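Side-chain contacts in 3-oxo-glucose-6-phosphate:glutamate aminotransferase (Bacillus subtilis subsp. subtilis, PDB 4K2M), which catalyses the reversible pyridoxal phosphate-dependent transamination of 3-dehydro-glucose 6-phosphate with glutamate to give kanosamine 6-phosphate, a step in kanosamine biosynthesis: residues Lys110-Tyr115 against Arg119-Thr124; Asn80-Asp85 against Met309-Leu314. One frame throughout, in Å; residues are numbered along the deposited sequence. Where two conformers were deposited one is given.

Interaction 1: Lys110-Tyr115 against Arg119-Thr124; sequences KVLSTY and RYVIAT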
loop_
_atom_site.group_PDB
_atom_site.type_symbol
_atom_site.label_atom_id
_atom_site.label_comp_id
_atom_site.label_asym_id
_atom_site.label_seq_id
_atom_site.Cartn_x
_atom_site.Cartn_y
_atom_site.Cartn_z
ATOM N N LYS A 110 7.741 -15.405 8.064
ATOM C CA LYS A 110 8.373 -16.429 8.890
ATOM C C LYS A 110 9.383 -15.858 9.904
ATOM O O LYS A 110 9.413 -16.261 11.074
ATOM C CB LYS A 110 9.046 -17.488 8.003
ATOM C CG LYS A 110 9.641 -18.634 8.801
ATOM C CD LYS A 110 8.623 -19.169 9.812
ATOM C CE LYS A 110 9.309 -19.899 10.960
ATOM N NZ LYS A 110 10.223 -20.966 10.462
ATOM N N VAL A 111 10.205 -14.913 9.470
ATOM C CA VAL A 111 11.168 -14.284 10.375
ATOM C C VAL A 111 10.457 -13.499 11.489
ATOM O O VAL A 111 10.855 -13.529 12.666
ATOM C CB VAL A 111 12.116 -13.358 9.585
ATOM C CG1 VAL A 111 12.701 -12.331 10.495
ATOM C CG2 VAL A 111 13.223 -14.166 8.925
ATOM N N LEU A 112 9.392 -12.800 11.122
ATOM C CA LEU A 112 8.583 -12.093 12.109
ATOM C C LEU A 112 7.912 -13.046 13.084
ATOM O O LEU A 112 7.799 -12.755 14.282
ATOM C CB LEU A 112 7.512 -11.246 11.406
ATOM C CG LEU A 112 8.048 -10.007 10.684
ATOM C CD1 LEU A 112 6.911 -9.346 9.895
ATOM C CD2 LEU A 112 8.639 -9.010 11.687
ATOM N N SER A 113 7.433 -14.175 12.566
ATOM C CA SER A 113 6.763 -15.185 13.385
ATOM C C SER A 113 7.702 -15.668 14.481
ATOM O O SER A 113 7.323 -15.767 15.647
ATOM C CB SER A 113 6.321 -16.357 12.503
ATOM O OG SER A 113 5.998 -17.496 13.278
ATOM N N THR A 114 8.941 -15.936 14.097
ATOM C CA THR A 114 9.954 -16.392 15.045
ATOM C C THR A 114 10.319 -15.305 16.050
ATOM O O THR A 114 10.430 -15.554 17.259
ATOM C CB THR A 114 11.207 -16.855 14.309
ATOM O OG1 THR A 114 10.855 -17.924 13.423
ATOM C CG2 THR A 114 12.277 -17.330 15.298
ATOM N N TYR A 115 10.486 -14.088 15.551
ATOM C CA TYR A 115 10.839 -12.968 16.412
ATOM C C TYR A 115 9.747 -12.661 17.426
ATOM O O TYR A 115 10.031 -12.455 18.604
ATOM C CB TYR A 115 11.145 -11.751 15.550
ATOM C CG TYR A 115 11.508 -10.489 16.299
ATOM C CD1 TYR A 115 12.755 -10.344 16.907
ATOM C CD2 TYR A 115 10.615 -9.420 16.356
ATOM C CE1 TYR A 115 13.098 -9.169 17.567
ATOM C CE2 TYR A 115 10.946 -8.243 17.016
ATOM C CZ TYR A 115 12.184 -8.124 17.612
ATOM O OH TYR A 115 12.515 -6.955 18.258
ATOM N N ARG A 119 2.414 -17.681 16.036
ATOM C CA ARG A 119 2.386 -18.754 15.049
ATOM C C ARG A 119 2.138 -18.236 13.631
ATOM O O ARG A 119 2.690 -18.766 12.672
ATOM C CB ARG A 119 1.329 -19.799 15.421
ATOM C CG ARG A 119 1.544 -20.443 16.787
ATOM C CD ARG A 119 0.381 -21.369 17.134
ATOM N NE ARG A 119 0.194 -22.367 16.088
ATOM C CZ ARG A 119 -0.848 -23.188 16.005
ATOM N NH1 ARG A 119 -1.814 -23.137 16.913
ATOM N NH2 ARG A 119 -0.924 -24.059 15.008
ATOM N N TYR A 120 1.312 -17.200 13.505
ATOM C CA TYR A 120 0.915 -16.694 12.193
ATOM C C TYR A 120 1.155 -15.209 12.077
ATOM O O TYR A 120 0.770 -14.441 12.951
ATOM C CB TYR A 120 -0.572 -16.978 11.963
ATOM C CG TYR A 120 -0.909 -18.433 12.142
ATOM C CD1 TYR A 120 -0.573 -19.360 11.160
ATOM C CD2 TYR A 120 -1.545 -18.887 13.297
ATOM C CE1 TYR A 120 -0.861 -20.698 11.321
ATOM C CE2 TYR A 120 -1.832 -20.225 13.468
ATOM C CZ TYR A 120 -1.488 -21.124 12.468
ATOM O OH TYR A 120 -1.776 -22.462 12.622
ATOM N N VAL A 121 1.794 -14.813 10.987
ATOM C CA VAL A 121 2.027 -13.403 10.709
ATOM C C VAL A 121 1.547 -13.146 9.295
ATOM O O VAL A 121 1.896 -13.878 8.368
ATOM C CB VAL A 121 3.515 -13.033 10.842
ATOM C CG1 VAL A 121 3.760 -11.604 10.354
ATOM C CG2 VAL A 121 3.950 -13.168 12.297
ATOM N N ILE A 122 0.709 -12.131 9.151
ATOM C CA ILE A 122 0.180 -11.744 7.855
ATOM C C ILE A 122 0.708 -10.341 7.593
ATOM O O ILE A 122 0.318 -9.391 8.287
ATOM C CB ILE A 122 -1.352 -11.711 7.866
ATOM C CG1 ILE A 122 -1.934 -13.085 8.205
ATOM C CG2 ILE A 122 -1.870 -11.256 6.510
ATOM C CD1 ILE A 122 -2.247 -13.318 9.709
ATOM N N ALA A 123 1.616 -10.215 6.626
ATOM C CA ALA A 123 2.225 -8.925 6.316
ATOM C C ALA A 123 1.257 -8.109 5.455
ATOM O O ALA A 123 0.702 -8.616 4.476
ATOM C CB ALA A 123 3.565 -9.110 5.607
ATOM N N THR A 124 1.053 -6.849 5.826
ATOM C CA THR A 124 0.036 -6.018 5.192
ATOM C C THR A 124 0.655 -4.784 4.566
ATOM O O THR A 124 1.850 -4.521 4.720
ATOM C CB THR A 124 -1.005 -5.548 6.223
ATOM O OG1 THR A 124 -0.345 -4.795 7.242
ATOM C CG2 THR A 124 -1.718 -6.722 6.878
#

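Interaction 2: Asn80-Asp85 against Met309-Leu314; sequences NDEVED and MKYLSL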
loop_
_atom_site.group_PDB
_atom_site.type_symbol
_atom_site.label_atom_id
_atom_site.label_comp_id
_atom_site.label_asym_id
_atom_site.label_seq_id
_atom_site.Cartn_x
_atom_site.Cartn_y
_atom_site.Cartn_z
ATOM N N ASN A 80 24.080 4.734 5.510
ATOM C CA ASN A 80 24.715 4.391 4.247
ATOM C C ASN A 80 24.809 2.876 4.076
ATOM O O ASN A 80 24.652 2.355 2.971
ATOM C CB ASN A 80 26.109 5.033 4.131
ATOM C CG ASN A 80 26.053 6.541 3.940
ATOM O OD1 ASN A 80 25.033 7.092 3.524
ATOM N ND2 ASN A 80 27.164 7.218 4.239
ATOM N N ASP A 81 25.074 2.159 5.164
ATOM C CA ASP A 81 25.173 0.702 5.083
ATOM C C ASP A 81 23.836 0.060 4.685
ATOM O O ASP A 81 23.792 -0.906 3.917
ATOM C CB ASP A 81 25.701 0.104 6.390
ATOM C CG ASP A 81 27.217 0.274 6.548
ATOM O OD1 ASP A 81 27.880 0.736 5.588
ATOM O OD2 ASP A 81 27.736 -0.069 7.632
ATOM N N GLU A 82 22.743 0.609 5.192
ATOM C CA GLU A 82 21.429 0.093 4.808
ATOM C C GLU A 82 21.188 0.326 3.328
ATOM O O GLU A 82 20.706 -0.569 2.621
ATOM C CB GLU A 82 20.321 0.748 5.637
ATOM C CG GLU A 82 20.273 0.279 7.080
ATOM C CD GLU A 82 19.286 1.077 7.905
ATOM O OE1 GLU A 82 19.683 2.137 8.438
ATOM O OE2 GLU A 82 18.123 0.637 8.022
ATOM N N VAL A 83 21.541 1.517 2.849
ATOM C CA VAL A 83 21.325 1.860 1.446
ATOM C C VAL A 83 22.087 0.886 0.566
ATOM O O VAL A 83 21.563 0.403 -0.441
ATOM C CB VAL A 83 21.721 3.318 1.130
ATOM C CG1 VAL A 83 21.703 3.574 -0.376
ATOM C CG2 VAL A 83 20.761 4.284 1.820
ATOM N N GLU A 84 23.318 0.573 0.960
ATOM C CA GLU A 84 24.121 -0.386 0.212
ATOM C C GLU A 84 23.479 -1.780 0.197
ATOM O O GLU A 84 23.370 -2.404 -0.869
ATOM C CB GLU A 84 25.551 -0.441 0.778
ATOM C CG GLU A 84 26.458 -1.441 0.079
ATOM C CD GLU A 84 27.920 -1.261 0.463
ATOM O OE1 GLU A 84 28.213 -0.358 1.277
ATOM O OE2 GLU A 84 28.774 -2.012 -0.054
ATOM N N ASP A 85 23.040 -2.258 1.363
ATOM C CA ASP A 85 22.360 -3.548 1.464
ATOM C C ASP A 85 21.109 -3.584 0.594
ATOM O O ASP A 85 20.819 -4.599 -0.041
ATOM C CB ASP A 85 21.948 -3.845 2.910
ATOM C CG ASP A 85 23.129 -4.171 3.806
ATOM O OD1 ASP A 85 24.227 -4.441 3.276
ATOM O OD2 ASP A 85 22.951 -4.171 5.044
ATOM N N MET A 309 15.935 -5.161 8.765
ATOM C CA MET A 309 15.705 -5.812 10.046
ATOM C C MET A 309 17.008 -6.191 10.718
ATOM O O MET A 309 17.040 -6.373 11.938
ATOM C CB MET A 309 14.842 -7.070 9.876
ATOM C CG MET A 309 14.115 -7.504 11.142
ATOM S SD MET A 309 12.902 -8.806 10.794
ATOM C CE MET A 309 13.372 -9.129 9.103
ATOM N N LYS A 310 18.077 -6.312 9.935
ATOM C CA LYS A 310 19.377 -6.692 10.489
ATOM C C LYS A 310 19.909 -5.647 11.458
ATOM O O LYS A 310 20.820 -5.926 12.244
ATOM C CB LYS A 310 20.385 -6.911 9.363
ATOM C CG LYS A 310 19.979 -8.016 8.404
ATOM C CD LYS A 310 20.898 -8.032 7.194
ATOM C CE LYS A 310 20.576 -9.226 6.309
ATOM N NZ LYS A 310 21.445 -9.256 5.100
ATOM N N TYR A 311 19.326 -4.454 11.403
ATOM C CA TYR A 311 19.760 -3.322 12.215
ATOM C C TYR A 311 18.886 -3.112 13.456
ATOM O O TYR A 311 19.202 -2.268 14.293
ATOM C CB TYR A 311 19.780 -2.032 11.361
ATOM C CG TYR A 311 20.775 -2.070 10.218
ATOM C CD1 TYR A 311 21.990 -1.396 10.295
ATOM C CD2 TYR A 311 20.496 -2.790 9.062
ATOM C CE1 TYR A 311 22.909 -1.448 9.235
ATOM C CE2 TYR A 311 21.405 -2.846 8.004
ATOM C CZ TYR A 311 22.601 -2.181 8.098
ATOM O OH TYR A 311 23.467 -2.265 7.025
ATOM N N LEU A 312 17.809 -3.883 13.596
ATOM C CA LEU A 312 16.796 -3.605 14.629
ATOM C C LEU A 312 17.265 -3.716 16.088
ATOM O O LEU A 312 17.038 -2.807 16.887
ATOM C CB LEU A 312 15.536 -4.460 14.409
ATOM C CG LEU A 312 14.417 -4.326 15.441
ATOM C CD1 LEU A 312 13.961 -2.864 15.552
ATOM C CD2 LEU A 312 13.239 -5.251 15.070
ATOM N N SER A 313 17.908 -4.820 16.454
ATOM C CA SER A 313 18.365 -4.947 17.840
ATOM C C SER A 313 19.342 -3.840 18.209
ATOM O O SER A 313 19.223 -3.245 19.287
ATOM C CB SER A 313 18.993 -6.309 18.097
ATOM O OG SER A 313 17.996 -7.306 18.017
ATOM N N LEU A 314 20.296 -3.565 17.324
ATOM C CA LEU A 314 21.278 -2.508 17.588
ATOM C C LEU A 314 20.576 -1.156 17.700
ATOM O O LEU A 314 20.851 -0.374 18.606
ATOM C CB LEU A 314 22.330 -2.444 16.488
ATOM C CG LEU A 314 23.247 -1.216 16.575
ATOM C CD1 LEU A 314 24.131 -1.286 17.828
ATOM C CD2 LEU A 314 24.094 -1.049 15.318
#

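Interaction 1: Lys110-Tyr115 against Arg119-Thr124
V121 packs one methyl group on the side chain of L112 and the other on the backbone of S113. The contact is a helix-turn-strand unit of the aspartate aminotransferase fold. Helix 103-116 turns back into strand 120-124, an outermost strand of the seven-stranded mixed sheet within this chain. The tight part is apolar. CG1 of V121 lies 3.9 Å from CD1 of L112, and the two side chains cross at about a right angle. CG1 sits anti to the backbone N of V121 (chi1 172°), which leaves CG2 beside that N and turned to the helix backbone. CG2 comes within 3.6 Å of CA of S113. V121 also touches A259 and A261 of the neighbouring strand 258-262. L112 is buried.

The side toward the turn is looser and more exposed. No hydrogen bond joins the two segments. R119 is exposed and its CB points away from the helix, while its backbone N is bound by D263. S113 is partly exposed and uses its hydroxyl on the turn itself, in a hydrogen bond with K118 O. The next carbonyl oxygen, R119 O, stays 3.6 Å from S113 OG.

Interaction 2: Asn80-Asp85 against Met309-Leu314
Y311 points its ring at helix 80-93 and meets three of its side chains, E82 over a face and D81 and D85 at the edge. The E82 and Y311 side chains run antiparallel, with E82 lying over the face. Its CG stands 3.5 Å from the ring centroid, 13° off the normal, in a CH-pi contact over the centre of the face. CG of E82 is anti to its own carbonyl carbon, and the chain runs on extended along the ring. The E82 carboxylate is tilted 31° from the ring plane. Its charge is paired elsewhere: OE2 forms a salt bridge with R308, and OE1 accepts a hydrogen bond from T79 N.

D85 approaches from the opposite direction and meets the phenol end. Y311 OH donates to D85 OD2 at 2.8 Å. The oxygen lies in the ring plane, but the hydroxyl reaches it from above the carboxylate plane, 47° out of it. D81 CB lies near the ring plane, to another side of the hydroxyl, 3.3 Å from Y311 OH.

The contact joins helix 80-93 to the short 3-10 turn that leads into helix 312-329. D85 OD2 also takes a salt bridge from R42 of helix 41-46. This oxygen therefore has two partners, a phenol and a guanidinium, and the arginine probably helps to keep D85 ionised as an acceptor for the buried tyrosine.

Interactions 1 and 2 have centres about 20 Å apart and lie in the same aminotransferase family region. Along the chain, helix 80-93 comes first, followed by helix 103-116 and strand 120-124. Segment 309-314 returns much later, so both halves of interaction 1 fall between the two halves of interaction 2. Interaction 1 sits at an edge of the large sheet within this chain. Interaction 2 joins helix 80-93 to the 3-10 turn before helix 312-329. The two touch directly: V111 CG1 is 3.5 Å from M309 SD, and Y115 OH is 3.7 Å from L312 CD2. Helix 103-116 thus bridges the sheet edge and segment 309-314, whose Y311 also touches R42 in the N-terminal domain.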